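Local coordinates for adhesin competence repressor (Streptococcus pyogenes serotype M3, PDB 5JLU), which senses zinc and binds DNA as a MarR-family transcription regulator, at residues Ile75-Gly86 / Tyr97-Lys105. Residues are numbered along the deposited sequence; the frame is centred on the assembly and turned at random.
Sequences IKSLVKQDMLAG and YFELTELAK
Ile75, on the last turns of helix 68-80, lays its CG2 methyl over one face of the Phe98 ring, 3.8 Å from the ring centroid, a CH-pi contact. With CG2 anti to the backbone N and CG1 beside it (chi1 -70°), both branches reach the ring: CD1 meets Phe98 CD2 and CE2. Gly86 CA approaches the same ring obliquely, 3.6 Å from Phe98 CD1. Phe98 sits on strand 97-100, which runs antiparallel to 84-86; the neighbouring Ala85 and Glu99 form the hydrogen-bonded pair, with Ala85 N to Glu99 O at 2.9 Å and Glu99 N to Ala85 O at 3.0 Å. Leu84 CD2 touches Leu100 CD1, and both leucines also pack on Leu50 of helix 41-52. Where the helix ends in a Schellman motif with Asp82 at C', Thr101 grips the turn twice: its N-H points almost straight (175°) at Met83 O from above that carbonyl plane, while OG1 donates to Asp82 O, tilted from its plane, at 2.7 Å. A chi1 of 63° sets OG1 between the backbone N and the carbonyl carbon, while CG2 lies against Leu84 C. Leu103 CD2 comes within 3.5 Å of Asp82 O, and Ala104 CB packs on Met83 CG. The end of helix 68-80 is thus joined to the hairpin forming the wing of this MarR-type winged helix-turn-helix domain: apolar packing at Phe98, and two threonine bonds to post-helix carbonyls that would steady the turn into the wing.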
loop_
_atom_site.group_PDB
_atom_site.type_symbol
_atom_site.label_atom_id
_atom_site.label_comp_id
_atom_site.label_asym_id
_atom_site.label_seq_id
_atom_site.Cartn_x
_atom_site.Cartn_y
_atom_site.Cartn_z
ATOM N N ILE A 75 9.581 16.340 -1.923
ATOM C CA ILE A 75 9.572 17.667 -2.532
ATOM C C ILE A 75 10.799 17.975 -3.426
ATOM O O ILE A 75 10.640 18.540 -4.532
ATOM C CB ILE A 75 9.372 18.759 -1.506
ATOM C CG1 ILE A 75 7.926 18.730 -0.953
ATOM C CG2 ILE A 75 9.622 20.132 -2.138
ATOM C CD1 ILE A 75 7.712 19.635 0.225
ATOM N N LYS A 76 11.997 17.592 -3.020
ATOM C CA LYS A 76 13.143 17.766 -3.926
ATOM C C LYS A 76 12.952 17.068 -5.291
ATOM O O LYS A 76 13.173 17.644 -6.377
ATOM C CB LYS A 76 14.402 17.292 -3.265
ATOM C CG LYS A 76 15.010 18.340 -2.344
ATOM C CD LYS A 76 16.216 17.765 -1.577
ATOM C CE LYS A 76 16.552 18.818 -0.483
ATOM N NZ LYS A 76 17.615 18.306 0.447
ATOM N N SER A 77 12.488 15.838 -5.239
ATOM C CA SER A 77 12.238 15.101 -6.504
ATOM C C SER A 77 11.125 15.762 -7.311
ATOM O O SER A 77 11.174 15.842 -8.524
ATOM C CB SER A 77 11.920 13.622 -6.156
ATOM O OG SER A 77 11.279 12.970 -7.188
ATOM N N LEU A 78 10.106 16.272 -6.647
ATOM C CA LEU A 78 9.046 17.006 -7.347
ATOM C C LEU A 78 9.522 18.325 -8.013
ATOM O O LEU A 78 9.160 18.649 -9.162
ATOM C CB LEU A 78 7.891 17.285 -6.374
ATOM C CG LEU A 78 7.040 16.035 -6.032
ATOM C CD1 LEU A 78 6.023 16.347 -4.982
ATOM C CD2 LEU A 78 6.326 15.582 -7.280
ATOM N N VAL A 79 10.284 19.113 -7.264
ATOM C CA VAL A 79 10.884 20.316 -7.820
ATOM C C VAL A 79 11.757 19.906 -9.029
ATOM O O VAL A 79 11.665 20.530 -10.086
ATOM C CB VAL A 79 11.712 21.039 -6.789
ATOM C CG1 VAL A 79 12.560 22.170 -7.452
ATOM C CG2 VAL A 79 10.828 21.613 -5.655
ATOM N N LYS A 80 12.557 18.846 -8.888
ATOM C CA LYS A 80 13.403 18.364 -9.998
ATOM C C LYS A 80 12.575 18.041 -11.247
ATOM O O LYS A 80 13.002 18.340 -12.335
ATOM C CB LYS A 80 14.272 17.147 -9.608
ATOM C CG LYS A 80 15.082 16.528 -10.806
ATOM C CD LYS A 80 15.443 15.042 -10.631
ATOM C CE LYS A 80 15.792 14.355 -11.969
ATOM N NZ LYS A 80 15.111 13.044 -12.164
ATOM N N GLN A 81 11.364 17.517 -11.072
ATOM C CA GLN A 81 10.458 17.221 -12.204
ATOM C C GLN A 81 9.552 18.363 -12.603
ATOM O O GLN A 81 8.555 18.145 -13.301
ATOM C CB GLN A 81 9.642 15.977 -11.878
ATOM C CG GLN A 81 10.563 14.775 -11.568
ATOM C CD GLN A 81 9.734 13.529 -11.162
ATOM O OE1 GLN A 81 9.148 12.863 -12.011
ATOM N NE2 GLN A 81 9.675 13.234 -9.880
ATOM N N ASP A 82 9.876 19.578 -12.152
ATOM C CA ASP A 82 9.117 20.765 -12.511
ATOM C C ASP A 82 7.648 20.673 -12.075
ATOM O O ASP A 82 6.741 21.176 -12.760
ATOM C CB ASP A 82 9.212 20.978 -14.027
ATOM C CG ASP A 82 10.641 21.249 -14.494
ATOM O OD1 ASP A 82 11.362 22.079 -13.875
ATOM O OD2 ASP A 82 11.057 20.619 -15.485
ATOM N N MET A 83 7.415 20.056 -10.923
ATOM C CA MET A 83 6.044 19.837 -10.437
ATOM C C MET A 83 5.631 20.876 -9.394
ATOM O O MET A 83 4.470 21.182 -9.252
ATOM C CB MET A 83 5.972 18.400 -9.884
ATOM C CG MET A 83 4.786 17.622 -10.360
ATOM S SD MET A 83 4.761 17.394 -12.129
ATOM C CE MET A 83 5.140 15.661 -12.152
ATOM N N LEU A 84 6.591 21.396 -8.644
ATOM C CA LEU A 84 6.365 22.344 -7.525
ATOM C C LEU A 84 7.345 23.451 -7.619
ATOM O O LEU A 84 8.437 23.245 -8.093
ATOM C CB LEU A 84 6.676 21.708 -6.118
ATOM C CG LEU A 84 5.736 20.654 -5.564
ATOM C CD1 LEU A 84 6.046 20.135 -4.194
ATOM C CD2 LEU A 84 4.324 21.177 -5.616
ATOM N N ALA A 85 6.976 24.589 -7.060
ATOM C CA ALA A 85 7.875 25.696 -6.886
ATOM C C ALA A 85 7.660 26.225 -5.478
ATOM O O ALA A 85 6.542 26.238 -4.955
ATOM C CB ALA A 85 7.590 26.787 -7.911
ATOM N N GLY A 86 8.776 26.561 -4.855
ATOM C CA GLY A 86 8.832 27.061 -3.511
ATOM C C GLY A 86 8.980 28.576 -3.569
ATOM O O GLY A 86 9.662 29.108 -4.449
ATOM N N TYR A 97 6.801 27.975 1.493
ATOM C CA TYR A 97 5.522 27.467 0.997
ATOM C C TYR A 97 5.714 26.904 -0.404
ATOM O O TYR A 97 6.392 27.502 -1.268
ATOM C CB TYR A 97 4.536 28.599 0.888
ATOM C CG TYR A 97 4.091 29.088 2.229
ATOM C CD1 TYR A 97 3.372 28.262 3.108
ATOM C CD2 TYR A 97 4.431 30.362 2.664
ATOM C CE1 TYR A 97 2.990 28.711 4.382
ATOM C CE2 TYR A 97 4.044 30.819 3.932
ATOM C CZ TYR A 97 3.340 30.009 4.777
ATOM O OH TYR A 97 3.018 30.509 6.013
ATOM N N PHE A 98 5.067 25.773 -0.637
ATOM C CA PHE A 98 5.089 25.126 -1.904
ATOM C C PHE A 98 3.771 25.252 -2.602
ATOM O O PHE A 98 2.691 25.343 -1.991
ATOM C CB PHE A 98 5.548 23.689 -1.730
ATOM C CG PHE A 98 7.007 23.597 -1.359
ATOM C CD1 PHE A 98 7.981 23.810 -2.308
ATOM C CD2 PHE A 98 7.382 23.386 -0.073
ATOM C CE1 PHE A 98 9.331 23.776 -1.991
ATOM C CE2 PHE A 98 8.728 23.369 0.263
ATOM C CZ PHE A 98 9.688 23.534 -0.680
ATOM N N GLU A 99 3.878 25.370 -3.898
ATOM C CA GLU A 99 2.704 25.289 -4.730
ATOM C C GLU A 99 2.982 24.663 -6.076
ATOM O O GLU A 99 4.123 24.561 -6.534
ATOM C CB GLU A 99 2.095 26.668 -4.893
ATOM C CG GLU A 99 2.854 27.586 -5.801
ATOM C CD GLU A 99 2.424 29.056 -5.638
ATOM O OE1 GLU A 99 3.001 29.848 -6.400
ATOM O OE2 GLU A 99 1.540 29.405 -4.785
ATOM N N LEU A 100 1.895 24.246 -6.674
ATOM C CA LEU A 100 1.935 23.474 -7.889
ATOM C C LEU A 100 2.342 24.379 -9.075
ATOM O O LEU A 100 1.898 25.525 -9.154
ATOM C CB LEU A 100 0.516 22.906 -8.130
ATOM C CG LEU A 100 0.189 21.483 -7.620
ATOM C CD1 LEU A 100 0.341 21.366 -6.126
ATOM C CD2 LEU A 100 -1.217 21.125 -8.061
ATOM N N THR A 101 3.128 23.847 -9.988
ATOM C CA THR A 101 3.364 24.516 -11.234
ATOM C C THR A 101 2.225 24.091 -12.159
ATOM O O THR A 101 1.525 23.124 -11.877
ATOM C CB THR A 101 4.637 24.055 -11.861
ATOM O OG1 THR A 101 4.532 22.643 -12.159
ATOM C CG2 THR A 101 5.852 24.371 -10.926
ATOM N N GLU A 102 2.073 24.804 -13.268
ATOM C CA GLU A 102 1.027 24.534 -14.264
ATOM C C GLU A 102 1.016 23.120 -14.724
ATOM O O GLU A 102 -0.046 22.516 -14.872
ATOM C CB GLU A 102 1.173 25.440 -15.527
ATOM C CG GLU A 102 -0.185 25.922 -16.033
ATOM C CD GLU A 102 -1.033 26.559 -14.928
ATOM O OE1 GLU A 102 -0.475 27.317 -14.080
ATOM O OE2 GLU A 102 -2.256 26.277 -14.887
ATOM N N LEU A 103 2.213 22.617 -15.003
ATOM C CA LEU A 103 2.409 21.222 -15.416
ATOM C C LEU A 103 1.874 20.140 -14.409
ATOM O O LEU A 103 1.571 18.983 -14.798
ATOM C CB LEU A 103 3.913 21.015 -15.627
ATOM C CG LEU A 103 4.445 19.642 -16.003
ATOM C CD1 LEU A 103 4.065 19.367 -17.448
ATOM C CD2 LEU A 103 5.959 19.550 -15.806
ATOM N N ALA A 104 1.824 20.485 -13.121
ATOM C CA ALA A 104 1.392 19.504 -12.061
ATOM C C ALA A 104 -0.111 19.403 -11.970
ATOM O O ALA A 104 -0.631 18.391 -11.546
ATOM C CB ALA A 104 1.921 19.936 -10.730
ATOM N N LYS A 105 -0.798 20.479 -12.339
ATOM C CA LYS A 105 -2.238 20.609 -12.088
ATOM C C LYS A 105 -3.100 19.531 -12.711
ATOM O O LYS A 105 -3.922 18.976 -12.010
ATOM C CB LYS A 105 -2.746 22.007 -12.454
ATOM C CG LYS A 105 -2.313 23.032 -11.419
ATOM C CD LYS A 105 -2.588 24.483 -11.792
ATOM C CE LYS A 105 -1.714 25.415 -10.962
ATOM N NZ LYS A 105 -2.436 26.617 -10.463
#